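Long-range contacts in putative branched-chain amino acid ABC transporter (PDB 4PYR), which has no established function, is a putative LppC-family lipoprotein resembling periplasmic binding proteins that may regulate an enzyme, and binds glutathione: residues 61-67 against 81-87; 99-104 against 288-292. All blocks are in the same frame, centred on the assembly; numbering follows the deposited sequence.

Contact 1 (61-67 against 81-87) and contact 2 (99-104 against 288-292) have their centres 10 Å apart and meet where strand 83-85 lies beside strand 99-101 in one parallel sheet. Thr83 O is 2.8 Å from Tyr100 N, the distance of a backbone hydrogen bond, and further along Asn87 O is 2.8 Å from Ser101 OG, probably a hydrogen bond from the serine hydroxyl. Leu86 CD2 packs on Leu102 O. Contact 2 adds a single bridge from strand 99-101 to segment 288-292, which leads into the second, mixed sheet. Both contacts reach glutathione: Leu86 and Asn87 from contact 1, Ser103 and Leu104 from contact 2, with Arg137 hydrogen-bonded to the ligand as well.

Contact 1: 61-67 against 81-87; sequences NVVIGPL and VPTLALN. With GSH (glutathione), chain B.
Val63 O takes two donors from segment 81-87: Leu84 N at 2.8 Å, almost straight (175° at the hydrogen) though tilted from the carbonyl plane, and a weaker CA-H...O contact from Thr83. The ladder continues with Val63 N bonded to Pro82 O in the carbonyl plane (3.0 Å) and Gly65 N bonded to Leu84 O (2.8 Å) from above the plane of the Leu84 carbonyl. Beyond the cis peptide that precedes Pro66, Leu86 N still reaches Pro66 O at 2.9 Å, so the pairing outlasts the regular strands. Side chains sort by face. Thr83 and Val63 lie alongside each other, with Thr83 CG2 3.9 Å from Val63 CG1. At chi1 -61° Thr83 OG1 sits beside its own backbone N and bonds back to Val81 O, and Tyr52 is a further hydrogen-bond partner. On the face of Ile64 and Leu84, Leu86 CD1 meets Ile64 CG2 at 3.9 Å, while Leu86 CB touches Leu67 CD1. Past the strand ends, Leu86 and Asn87 border the bound glutathione. The two strands, their axes 4.7 Å apart and 9° from parallel, are connected through helix 69-75 as a beta-alpha-beta unit of a sheet ordered 2-1-3-4-5, consistent with a periplasmic-binding-protein lobe.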
ATOM      1  N   ASN A  61     -23.242   4.667  -9.229  1.00 24.77           N
ATOM      2  CA  ASN A  61     -23.542   4.714  -7.793  1.00 29.43           C
ATOM      3  C   ASN A  61     -22.371   4.489  -6.841  1.00 23.71           C
ATOM      4  O   ASN A  61     -22.571   4.506  -5.629  1.00 30.15           O
ATOM      5  CB  ASN A  61     -24.735   3.821  -7.463  1.00 35.06           C
ATOM      6  CG  ASN A  61     -24.640   2.455  -8.095  1.00 30.24           C
ATOM      7  OD1 ASN A  61     -23.564   1.967  -8.332  1.00 33.20           O
ATOM      8  ND2 ASN A  61     -25.773   1.843  -8.379  1.00 42.17           N
ATOM      9  N   VAL A  62     -21.156   4.299  -7.391  1.00 23.60           N
ATOM     10  CA  VAL A  62     -19.934   4.346  -6.601  1.00 21.00           C
ATOM     11  C   VAL A  62     -18.813   4.683  -7.596  1.00 20.68           C
ATOM     12  O   VAL A  62     -18.968   4.453  -8.780  1.00 20.10           O
ATOM     13  CB  VAL A  62     -19.678   2.964  -5.960  1.00 22.08           C
ATOM     14  CG1 VAL A  62     -19.628   1.884  -7.032  1.00 22.73           C
ATOM     15  CG2 VAL A  62     -18.478   2.939  -5.031  1.00 22.17           C
ATOM     16  N   VAL A  63     -17.764   5.301  -7.095  1.00 17.88           N
ATOM     17  CA  VAL A  63     -16.639   5.720  -7.926  1.00 18.90           C
ATOM     18  C   VAL A  63     -15.332   5.197  -7.378  1.00 18.11           C
ATOM     19  O   VAL A  63     -15.143   5.125  -6.173  1.00 18.35           O
ATOM     20  CB  VAL A  63     -16.624   7.264  -8.046  1.00 19.31           C
ATOM     21  CG1 VAL A  63     -15.287   7.777  -8.555  1.00 20.07           C
ATOM     22  CG2 VAL A  63     -17.741   7.731  -8.969  1.00 20.58           C
ATOM     23  N   ILE A  64     -14.476   4.732  -8.309  1.00 17.69           N
ATOM     24  CA  ILE A  64     -13.069   4.439  -8.031  1.00 15.65           C
ATOM     25  C   ILE A  64     -12.276   5.573  -8.651  1.00 16.55           C
ATOM     26  O   ILE A  64     -12.457   5.887  -9.830  1.00 17.02           O
ATOM     27  CB  ILE A  64     -12.634   3.109  -8.663  1.00 15.32           C
ATOM     28  CG1 ILE A  64     -13.357   1.976  -7.923  1.00 15.19           C
ATOM     29  CG2 ILE A  64     -11.100   2.954  -8.589  1.00 17.26           C
ATOM     30  CD1 ILE A  64     -13.262   0.649  -8.666  1.00 15.13           C
ATOM     31  N   GLY A  65     -11.435   6.201  -7.828  1.00 16.90           N
ATOM     32  CA  GLY A  65     -10.716   7.381  -8.238  1.00 18.31           C
ATOM     33  C   GLY A  65     -11.144   8.561  -7.402  1.00 19.48           C
ATOM     34  O   GLY A  65     -12.117   8.479  -6.664  1.00 22.28           O
ATOM     35  N   PRO A  66     -10.414   9.664  -7.529  1.00 21.75           N
ATOM     36  CA  PRO A  66      -9.267   9.907  -8.399  1.00 21.67           C
ATOM     37  C   PRO A  66      -7.940   9.398  -7.843  1.00 20.93           C
ATOM     38  O   PRO A  66      -7.866   8.788  -6.777  1.00 21.40           O
ATOM     39  CB  PRO A  66      -9.181  11.448  -8.476  1.00 27.24           C
ATOM     40  CG  PRO A  66     -10.208  11.989  -7.573  1.00 28.58           C
ATOM     41  CD  PRO A  66     -10.776  10.858  -6.776  1.00 23.76           C
ATOM     42  N   LEU A  67      -6.902   9.642  -8.628  1.00 22.43           N
ATOM     43  CA  LEU A  67      -5.570   9.146  -8.305  1.00 22.25           C
ATOM     44  C   LEU A  67      -4.643  10.222  -7.780  1.00 24.33           C
ATOM     45  O   LEU A  67      -3.876   9.954  -6.856  1.00 25.67           O
ATOM     46  CB  LEU A  67      -4.971   8.438  -9.515  1.00 22.43           C
ATOM     47  CG  LEU A  67      -3.664   7.680  -9.297  1.00 26.03           C
ATOM     48  CD1 LEU A  67      -3.770   6.647  -8.176  1.00 25.39           C
ATOM     49  CD2 LEU A  67      -3.262   6.984 -10.588  1.00 22.56           C
ATOM     50  N   VAL A  81     -21.675  10.336  -4.189  1.00 30.65           N
ATOM     51  CA  VAL A  81     -21.790   8.893  -4.067  1.00 22.54           C
ATOM     52  C   VAL A  81     -20.490   8.357  -3.433  1.00 27.16           C
ATOM     53  O   VAL A  81     -19.459   9.046  -3.447  1.00 28.64           O
ATOM     54  CB  VAL A  81     -22.045   8.198  -5.420  1.00 25.87           C
ATOM     55  CG1 VAL A  81     -23.274   8.736  -6.077  1.00 26.59           C
ATOM     56  CG2 VAL A  81     -20.821   8.252  -6.348  1.00 26.14           C
ATOM     57  N   PRO A  82     -20.552   7.174  -2.805  1.00 26.57           N
ATOM     58  CA  PRO A  82     -19.359   6.638  -2.185  1.00 22.49           C
ATOM     59  C   PRO A  82     -18.230   6.660  -3.175  1.00 23.88           C
ATOM     60  O   PRO A  82     -18.411   6.177  -4.294  1.00 21.52           O
ATOM     61  CB  PRO A  82     -19.777   5.236  -1.774  1.00 24.49           C
ATOM     62  CG  PRO A  82     -21.241   5.296  -1.613  1.00 25.97           C
ATOM     63  CD  PRO A  82     -21.685   6.239  -2.702  1.00 28.28           C
ATOM     64  N   THR A  83     -17.102   7.250  -2.774  1.00 22.37           N
ATOM     65  CA  THR A  83     -16.002   7.456  -3.699  1.00 22.13           C
ATOM     66  C   THR A  83     -14.723   6.988  -3.063  1.00 20.39           C
ATOM     67  O   THR A  83     -14.375   7.396  -1.966  1.00 23.23           O
ATOM     68  CB  THR A  83     -15.960   8.936  -4.081  1.00 23.61           C
ATOM     69  OG1 THR A  83     -17.192   9.248  -4.708  1.00 23.08           O
ATOM     70  CG2 THR A  83     -14.849   9.255  -5.017  1.00 23.44           C
ATOM     71  N   LEU A  84     -14.077   6.052  -3.771  1.00 19.42           N
ATOM     72  CA  LEU A  84     -12.847   5.440  -3.295  1.00 18.82           C
ATOM     73  C   LEU A  84     -11.672   6.047  -4.025  1.00 18.09           C
ATOM     74  O   LEU A  84     -11.243   5.548  -5.090  1.00 18.25           O
ATOM     75  CB  LEU A  84     -12.899   3.917  -3.497  1.00 18.69           C
ATOM     76  CG  LEU A  84     -11.742   3.213  -2.834  1.00 18.24           C
ATOM     77  CD1 LEU A  84     -11.786   3.211  -1.326  1.00 20.10           C
ATOM     78  CD2 LEU A  84     -11.755   1.789  -3.390  1.00 18.47           C
ATOM     79  N   ALA A  85     -11.128   7.118  -3.457  1.00 18.31           N
ATOM     80  CA  ALA A  85      -9.877   7.680  -3.965  1.00 19.81           C
ATOM     81  C   ALA A  85      -8.703   6.727  -3.747  1.00 20.03           C
ATOM     82  O   ALA A  85      -8.666   5.935  -2.815  1.00 19.11           O
ATOM     83  CB  ALA A  85      -9.612   9.035  -3.326  1.00 23.91           C
ATOM     84  N   LEU A  86      -7.710   6.830  -4.639  1.00 19.78           N
ATOM     85  CA  LEU A  86      -6.580   5.920  -4.565  1.00 20.73           C
ATOM     86  C   LEU A  86      -5.322   6.636  -4.150  1.00 22.81           C
ATOM     87  O   LEU A  86      -4.211   6.272  -4.541  1.00 26.52           O
ATOM     88  CB  LEU A  86      -6.416   5.188  -5.905  1.00 20.87           C
ATOM     89  CG  LEU A  86      -7.618   4.315  -6.336  1.00 21.24           C
ATOM     90  CD1 LEU A  86      -7.342   3.624  -7.678  1.00 19.76           C
ATOM     91  CD2 LEU A  86      -7.921   3.270  -5.273  1.00 19.81           C
ATOM     92  N   ASN A  87      -5.514   7.681  -3.361  1.00 23.61           N
ATOM     93  CA  ASN A  87      -4.436   8.371  -2.673  1.00 24.20           C
ATOM     94  C   ASN A  87      -5.018   8.889  -1.370  1.00 27.75           C
ATOM     95  O   ASN A  87      -6.222   8.819  -1.172  1.00 27.77           O
ATOM     96  CB  ASN A  87      -3.834   9.496  -3.547  1.00 26.98           C
ATOM     97  CG  ASN A  87      -2.513   9.981  -2.997  1.00 30.93           C
ATOM     98  OD1 ASN A  87      -2.440  10.670  -1.956  1.00 35.98           O
ATOM     99  ND2 ASN A  87      -1.463   9.576  -3.643  1.00 35.22           N
TER
HETATM  100  N1  GSH B 401       1.371  11.960   2.943  1.00 38.10           N
HETATM  101  CA1 GSH B 401       2.652  11.597   2.375  1.00 37.78           C
HETATM  102  C1  GSH B 401       3.806  12.258   3.101  1.00 36.28           C
HETATM  103  O11 GSH B 401       3.944  12.118   4.347  1.00 39.60           O
HETATM  104  O12 GSH B 401       4.639  12.906   2.424  1.00 45.47           O
HETATM  105  CB1 GSH B 401       2.698  11.957   0.884  1.00 36.77           C
HETATM  106  CG1 GSH B 401       1.574  11.327   0.063  1.00 35.67           C
HETATM  107  CD1 GSH B 401       1.692   9.833   0.053  1.00 36.57           C
HETATM  108  OE1 GSH B 401       2.517   9.295   0.778  1.00 34.84           O
HETATM  109  N2  GSH B 401       0.851   9.205  -0.799  1.00 39.56           N
HETATM  110  CA2 GSH B 401       0.767   7.753  -1.008  1.00 40.65           C
HETATM  111  C2  GSH B 401       1.339   7.407  -2.349  1.00 44.59           C
HETATM  112  O2  GSH B 401       2.251   8.197  -2.616  1.00 47.15           O
HETATM  113  CB2 GSH B 401      -0.677   7.307  -0.874  1.00 43.88           C
HETATM  114  SG2 GSH B 401      -1.583   8.457   0.148  1.00 47.24           S
HETATM  115  N3  GSH B 401       0.940   6.384  -3.193  1.00 38.98           N
HETATM  116  CA3 GSH B 401      -0.000   5.238  -3.004  1.00 40.09           C
HETATM  117  C3  GSH B 401      -1.000   4.966  -4.131  1.00 42.73           C
HETATM  118  O31 GSH B 401      -1.401   3.781  -4.366  1.00 36.61           O
HETATM  119  O32 GSH B 401      -1.406   5.930  -4.811  1.00 36.41           O

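Contact 2: 99-104 against 288-292; sequences LYSLSL and RAFER. With GSH (glutathione), chain B.
Arg288 reaches the Leu99 carbonyl with its guanidinium: NE donates to Leu99 O at 2.8 Å, and that oxygen lies practically in the guanidinium plane, although the N-H...O angle of 140° is bent. A bend at chi3 (-53°) turns NE back to this carbonyl, and CD passes across Tyr100 CE1, the ring and guanidinium planes standing 78° apart. Tyr100 OH is hydrogen-bonded to Gly270. The Arg288 carbonyl then accepts Ser101 N at 2.9 Å. Ala289 pairs with Ser101 in a single bridge, their CB atoms 4.1 Å apart, and its CA offers a CA-H...O contact to Ser101 O. This brings strand 290-298, part of the eight-stranded mixed sheet, against strand 99-101, an outermost strand of the five-stranded parallel sheet, so that the two sheets of the chain meet here. Phe290 N gives Ser101 O a near-linear bond of 2.8 Å; the Phe290 ring has CE2 4.0 Å from Tyr100 CB, and the Leu102 side chain crosses that of Phe290 at about a right angle, CD1 touching Phe290 CB. Between Ser103 N and Phe290 O sits a water, whose bond to Phe290 O is short enough to be doubtful. Arg292 lays one guanidinium face under Leu104 CD2, 3.8 Å from the plane. A second water donates to Ser103 O and makes a long bond to Arg292 NE, and Glu109 forms a salt bridge with Arg292 NH2.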
ATOM      1  N   LEU A  99     -16.392  10.087   1.048  1.00 29.55           N
ATOM      2  CA  LEU A  99     -15.067  10.002   0.442  1.00 26.70           C
ATOM      3  C   LEU A  99     -14.128   9.162   1.283  1.00 23.58           C
ATOM      4  O   LEU A  99     -13.843   9.472   2.411  1.00 27.82           O
ATOM      5  CB  LEU A  99     -14.488  11.412   0.237  1.00 28.94           C
ATOM      6  CG  LEU A  99     -13.120  11.487  -0.449  1.00 29.53           C
ATOM      7  CD1 LEU A  99     -13.151  10.730  -1.782  1.00 30.77           C
ATOM      8  CD2 LEU A  99     -12.624  12.921  -0.619  1.00 31.67           C
ATOM      9  N   TYR A 100     -13.587   8.093   0.622  1.00 25.16           N
ATOM     10  CA  TYR A 100     -12.763   7.094   1.290  1.00 24.26           C
ATOM     11  C   TYR A 100     -11.452   6.993   0.496  1.00 21.94           C
ATOM     12  O   TYR A 100     -11.350   7.522  -0.603  1.00 21.67           O
ATOM     13  CB  TYR A 100     -13.453   5.703   1.258  1.00 24.26           C
ATOM     14  CG  TYR A 100     -14.821   5.686   1.935  1.00 26.25           C
ATOM     15  CD1 TYR A 100     -14.927   5.378   3.267  1.00 26.67           C
ATOM     16  CD2 TYR A 100     -15.982   5.935   1.207  1.00 24.53           C
ATOM     17  CE1 TYR A 100     -16.175   5.398   3.917  1.00 31.75           C
ATOM     18  CE2 TYR A 100     -17.233   5.935   1.831  1.00 29.98           C
ATOM     19  CZ  TYR A 100     -17.317   5.658   3.170  1.00 27.68           C
ATOM     20  OH  TYR A 100     -18.559   5.647   3.798  1.00 34.13           O
ATOM     21  N   SER A 101     -10.464   6.335   1.088  1.00 22.98           N
ATOM     22  CA  SER A 101      -9.158   6.148   0.421  1.00 24.90           C
ATOM     23  C   SER A 101      -8.735   4.694   0.535  1.00 22.79           C
ATOM     24  O   SER A 101      -8.912   4.086   1.565  1.00 22.25           O
ATOM     25  CB  SER A 101      -8.070   7.029   1.078  1.00 28.54           C
ATOM     26  OG  SER A 101      -6.776   6.739   0.548  1.00 37.14           O
ATOM     27  N   LEU A 102      -8.141   4.165  -0.539  1.00 20.95           N
ATOM     28  CA  LEU A 102      -7.340   2.931  -0.482  1.00 21.80           C
ATOM     29  C   LEU A 102      -6.046   3.249  -1.208  1.00 20.26           C
ATOM     30  O   LEU A 102      -6.096   3.677  -2.324  1.00 21.26           O
ATOM     31  CB  LEU A 102      -8.021   1.773  -1.195  1.00 21.02           C
ATOM     32  CG  LEU A 102      -7.207   0.463  -1.267  1.00 21.12           C
ATOM     33  CD1 LEU A 102      -6.913  -0.139   0.106  1.00 22.78           C
ATOM     34  CD2 LEU A 102      -7.905  -0.569  -2.114  1.00 21.49           C
ATOM     35  N   SER A 103      -4.934   3.022  -0.545  1.00 21.13           N
ATOM     36  CA  SER A 103      -3.627   3.359  -1.124  1.00 25.31           C
ATOM     37  C   SER A 103      -2.557   2.422  -0.578  1.00 24.71           C
ATOM     38  O   SER A 103      -2.826   1.573   0.271  1.00 24.28           O
ATOM     39  CB  SER A 103      -3.274   4.834  -0.808  1.00 25.67           C
ATOM     40  OG  SER A 103      -2.883   4.993   0.540  1.00 27.38           O
ATOM     41  N   LEU A 104      -1.336   2.595  -1.069  1.00 25.44           N
ATOM     42  CA  LEU A 104      -0.219   1.775  -0.630  1.00 25.81           C
ATOM     43  C   LEU A 104       0.694   2.546   0.319  1.00 28.90           C
ATOM     44  O   LEU A 104       1.893   2.312   0.346  1.00 31.93           O
ATOM     45  CB  LEU A 104       0.556   1.285  -1.873  1.00 27.35           C
ATOM     46  CG  LEU A 104      -0.335   0.561  -2.872  1.00 26.94           C
ATOM     47  CD1 LEU A 104       0.501   0.127  -4.061  1.00 29.99           C
ATOM     48  CD2 LEU A 104      -1.080  -0.620  -2.236  1.00 25.17           C
ATOM     49  N   ARG A 288     -10.662   8.167   7.016  1.00 32.32           N
ATOM     50  CA  ARG A 288     -11.520   7.324   6.142  1.00 32.18           C
ATOM     51  C   ARG A 288     -10.659   6.574   5.098  1.00 29.00           C
ATOM     52  O   ARG A 288     -11.089   6.351   3.944  1.00 24.64           O
ATOM     53  CB  ARG A 288     -12.607   8.140   5.425  1.00 35.57           C
ATOM     54  CG  ARG A 288     -13.942   8.230   6.177  1.00 38.60           C
ATOM     55  CD  ARG A 288     -14.955   9.055   5.381  1.00 38.32           C
ATOM     56  NE  ARG A 288     -14.381  10.350   5.030  1.00 39.68           N
ATOM     57  CZ  ARG A 288     -14.199  11.352   5.870  1.00 36.90           C
ATOM     58  NH1 ARG A 288     -14.613  11.251   7.123  1.00 48.90           N
ATOM     59  NH2 ARG A 288     -13.643  12.490   5.454  1.00 46.51           N
ATOM     60  N   ALA A 289      -9.475   6.157   5.540  1.00 26.44           N
ATOM     61  CA  ALA A 289      -8.596   5.337   4.710  1.00 24.31           C
ATOM     62  C   ALA A 289      -8.778   3.893   5.153  1.00 25.05           C
ATOM     63  O   ALA A 289      -8.836   3.605   6.364  1.00 24.19           O
ATOM     64  CB  ALA A 289      -7.138   5.759   4.875  1.00 24.98           C
ATOM     65  N   PHE A 290      -8.867   2.998   4.179  1.00 23.60           N
ATOM     66  CA  PHE A 290      -8.901   1.565   4.445  1.00 24.35           C
ATOM     67  C   PHE A 290      -7.491   1.169   4.744  1.00 30.03           C
ATOM     68  O   PHE A 290      -6.633   1.313   3.877  1.00 32.91           O
ATOM     69  CB  PHE A 290      -9.445   0.794   3.253  1.00 23.08           C
ATOM     70  CG  PHE A 290     -10.915   0.835   3.158  1.00 23.12           C
ATOM     71  CD1 PHE A 290     -11.682  -0.057   3.894  1.00 23.06           C
ATOM     72  CD2 PHE A 290     -11.556   1.813   2.398  1.00 24.69           C
ATOM     73  CE1 PHE A 290     -13.071   0.032   3.882  1.00 24.86           C
ATOM     74  CE2 PHE A 290     -12.941   1.895   2.375  1.00 27.43           C
ATOM     75  CZ  PHE A 290     -13.701   1.006   3.109  1.00 26.58           C
ATOM     76  N   GLU A 291      -7.217   0.774   5.980  1.00 25.37           N
ATOM     77  CA  GLU A 291      -5.898   0.335   6.318  1.00 26.18           C
ATOM     78  C   GLU A 291      -5.710  -1.128   5.933  1.00 22.12           C
ATOM     79  O   GLU A 291      -6.676  -1.877   5.826  1.00 21.96           O
ATOM     80  CB  GLU A 291      -5.562   0.650   7.761  1.00 34.48           C
ATOM     81  CG  GLU A 291      -5.711   2.144   8.061  1.00 35.20           C
ATOM     82  CD  GLU A 291      -5.552   2.488   9.523  1.00 40.43           C
ATOM     83  OE1 GLU A 291      -5.686   1.569  10.381  1.00 43.63           O
ATOM     84  OE2 GLU A 291      -5.297   3.692   9.803  1.00 46.05           O
ATOM     85  N   ARG A 292      -4.467  -1.484   5.634  1.00 24.59           N
ATOM     86  CA  ARG A 292      -4.114  -2.757   5.045  1.00 23.72           C
ATOM     87  C   ARG A 292      -3.227  -3.539   5.983  1.00 25.85           C
ATOM     88  O   ARG A 292      -2.084  -3.145   6.244  1.00 31.19           O
ATOM     89  CB  ARG A 292      -3.283  -2.597   3.769  1.00 24.33           C
ATOM     90  CG  ARG A 292      -3.929  -2.044   2.529  1.00 27.99           C
ATOM     91  CD  ARG A 292      -3.016  -2.288   1.344  1.00 25.92           C
ATOM     92  NE  ARG A 292      -1.731  -1.659   1.533  1.00 22.93           N
ATOM     93  CZ  ARG A 292      -0.529  -2.183   1.224  1.00 21.30           C
ATOM     94  NH1 ARG A 292      -0.396  -3.408   0.745  1.00 18.90           N
ATOM     95  NH2 ARG A 292       0.538  -1.458   1.446  1.00 21.01           N
TER
HETATM   96  N1  GSH B 401       1.371  11.960   2.943  1.00 38.10           N
HETATM   97  CA1 GSH B 401       2.652  11.597   2.375  1.00 37.78           C
HETATM   98  C1  GSH B 401       3.806  12.258   3.101  1.00 36.28           C
HETATM   99  O11 GSH B 401       3.944  12.118   4.347  1.00 39.60           O
HETATM  100  O12 GSH B 401       4.639  12.906   2.424  1.00 45.47           O
HETATM  101  CB1 GSH B 401       2.698  11.957   0.884  1.00 36.77           C
HETATM  102  CG1 GSH B 401       1.574  11.327   0.063  1.00 35.67           C
HETATM  103  CD1 GSH B 401       1.692   9.833   0.053  1.00 36.57           C
HETATM  104  OE1 GSH B 401       2.517   9.295   0.778  1.00 34.84           O
HETATM  105  N2  GSH B 401       0.851   9.205  -0.799  1.00 39.56           N
HETATM  106  CA2 GSH B 401       0.767   7.753  -1.008  1.00 40.65           C
HETATM  107  C2  GSH B 401       1.339   7.407  -2.349  1.00 44.59           C
HETATM  108  O2  GSH B 401       2.251   8.197  -2.616  1.00 47.15           O
HETATM  109  CB2 GSH B 401      -0.677   7.307  -0.874  1.00 43.88           C
HETATM  110  SG2 GSH B 401      -1.583   8.457   0.148  1.00 47.24           S
HETATM  111  N3  GSH B 401       0.940   6.384  -3.193  1.00 38.98           N
HETATM  112  CA3 GSH B 401      -0.000   5.238  -3.004  1.00 40.09           C
HETATM  113  C3  GSH B 401      -1.000   4.966  -4.131  1.00 42.73           C
HETATM  114  O31 GSH B 401      -1.401   3.781  -4.366  1.00 36.61           O
HETATM  115  O32 GSH B 401      -1.406   5.930  -4.811  1.00 36.41           O
HETATM  116  O   HOH W   1      -5.172   2.768   2.418  1.00 25.54           O
HETATM  117  O   HOH W   2      -2.572   1.089   3.071  1.00 31.45           O